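Local coordinates for ribonucleoside-diphosphate reductase (Pseudomonas aeruginosa, PDB 5IM3), which probably reduces ribonucleoside diphosphates to the deoxyribonucleotides needed for DNA synthesis, and binds dATP at allosteric sites, at residues R77-E80 / Q81-T85. Sequence-based numbering, arbitrary orientation.
Sequences RLTE and QVTAT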
loop_
_atom_site.group_PDB
_atom_site.type_symbol
_atom_site.label_atom_id
_atom_site.label_comp_id
_atom_site.label_asym_id
_atom_site.label_seq_id
_atom_site.Cartn_x
_atom_site.Cartn_y
_atom_site.Cartn_z
ATOM N N ARG A 77 41.401 2.794 38.450
ATOM C CA ARG A 77 40.558 2.592 37.278
ATOM C C ARG A 77 39.782 3.859 36.944
ATOM O O ARG A 77 39.708 4.261 35.777
ATOM C CB ARG A 77 39.603 1.421 37.516
ATOM C CG ARG A 77 38.706 1.099 36.329
ATOM C CD ARG A 77 37.753 -0.046 36.640
ATOM N NE ARG A 77 36.879 0.259 37.771
ATOM C CZ ARG A 77 35.795 1.026 37.697
ATOM N NH1 ARG A 77 35.441 1.582 36.545
ATOM N NH2 ARG A 77 35.065 1.246 38.782
ATOM N N LEU A 78 39.204 4.505 37.958
ATOM C CA LEU A 78 38.500 5.763 37.733
ATOM C C LEU A 78 39.460 6.853 37.273
ATOM O O LEU A 78 39.136 7.633 36.370
ATOM C CB LEU A 78 37.777 6.189 39.011
ATOM C CG LEU A 78 36.734 5.217 39.565
ATOM C CD1 LEU A 78 36.236 5.708 40.911
ATOM C CD2 LEU A 78 35.577 5.047 38.597
ATOM N N THR A 79 40.647 6.921 37.883
ATOM C CA THR A 79 41.632 7.916 37.477
ATOM C C THR A 79 42.064 7.713 36.033
ATOM O O THR A 79 42.329 8.688 35.321
ATOM C CB THR A 79 42.850 7.858 38.404
ATOM O OG1 THR A 79 42.441 8.125 39.752
ATOM C CG2 THR A 79 43.900 8.884 37.990
ATOM N N GLU A 80 42.137 6.459 35.580
ATOM C CA GLU A 80 42.592 6.184 34.223
ATOM C C GLU A 80 41.584 6.674 33.191
ATOM O O GLU A 80 41.952 7.352 32.224
ATOM C CB GLU A 80 42.855 4.685 34.059
ATOM C CG GLU A 80 43.047 4.231 32.617
ATOM C CD GLU A 80 44.179 4.958 31.915
ATOM O OE1 GLU A 80 45.023 5.565 32.609
ATOM O OE2 GLU A 80 44.222 4.923 30.668
ATOM N N GLN A 81 40.305 6.340 33.373
ATOM C CA GLN A 81 39.300 6.758 32.402
ATOM C C GLN A 81 39.048 8.259 32.449
ATOM O O GLN A 81 38.505 8.811 31.487
ATOM C CB GLN A 81 37.994 5.988 32.620
ATOM C CG GLN A 81 37.371 6.142 33.995
ATOM C CD GLN A 81 36.245 5.149 34.229
ATOM O OE1 GLN A 81 36.288 4.017 33.744
ATOM N NE2 GLN A 81 35.228 5.571 34.971
ATOM N N VAL A 82 39.436 8.933 33.533
ATOM C CA VAL A 82 39.415 10.392 33.545
ATOM C C VAL A 82 40.576 10.943 32.730
ATOM O O VAL A 82 40.384 11.733 31.798
ATOM C CB VAL A 82 39.442 10.919 34.993
ATOM C CG1 VAL A 82 39.759 12.421 35.025
ATOM C CG2 VAL A 82 38.111 10.643 35.678
ATOM N N THR A 83 41.802 10.536 33.073
ATOM C CA THR A 83 42.965 10.981 32.315
ATOM C C THR A 83 42.835 10.619 30.842
ATOM O O THR A 83 43.289 11.373 29.975
ATOM C CB THR A 83 44.240 10.371 32.906
ATOM O OG1 THR A 83 44.390 10.798 34.266
ATOM C CG2 THR A 83 45.470 10.791 32.109
ATOM N N ALA A 84 42.215 9.476 30.541
ATOM C CA ALA A 84 42.021 9.086 29.149
ATOM C C ALA A 84 41.064 10.036 28.441
ATOM O O ALA A 84 41.266 10.365 27.267
ATOM C CB ALA A 84 41.503 7.650 29.077
ATOM N N THR A 85 40.021 10.493 29.139
ATOM C CA THR A 85 39.053 11.393 28.519
ATOM C C THR A 85 39.723 12.673 28.032
ATOM O O THR A 85 39.444 13.146 26.923
ATOM C CB THR A 85 37.933 11.720 29.507
ATOM O OG1 THR A 85 37.378 10.505 30.025
ATOM C CG2 THR A 85 36.829 12.520 28.824
#
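R77 and Q81 sit one turn apart on the alpha helix 69-88 of an ATP cone domain. Four i to i+4 backbone bonds join 77-80 to 81-85. Q81 N donates to R77 O at 3.2 Å, and V82 N to L78 O. T83 N reaches T79 O at 3.0 Å with a nearly straight N-H...O angle of 175°. A84 N reaches E80 O at 2.7 Å, less straight at the hydrogen. The side chain of Q81 folds back along the helix. Its CG lies between the backbone N and the carbonyl carbon (chi1 59°), which brings Q81 CG to 3.3 Å from L78 O. The Q81 side chain lies side by side with those of R77 and L78. Its amide plane is 80° from the guanidinium, and Q81 OE1 stays 3.8 Å from R77 NH1. Q81 NE2 lies 3.7 Å from L78 CD2.

The hydroxyls of the two buried threonines are satisfied. T79 OG1 bonds back to V75 O on the same helix and across to T50 OG1; T83 OG1 bonds to D46 OD1 and Y44 OH. The T83 side chain is about 7 Å from a bound dATP. V82 packs on helices 46-60 and 98-111. Q81 O accepts twice, from T85 N and, at 2.5 Å, from T85 OG1.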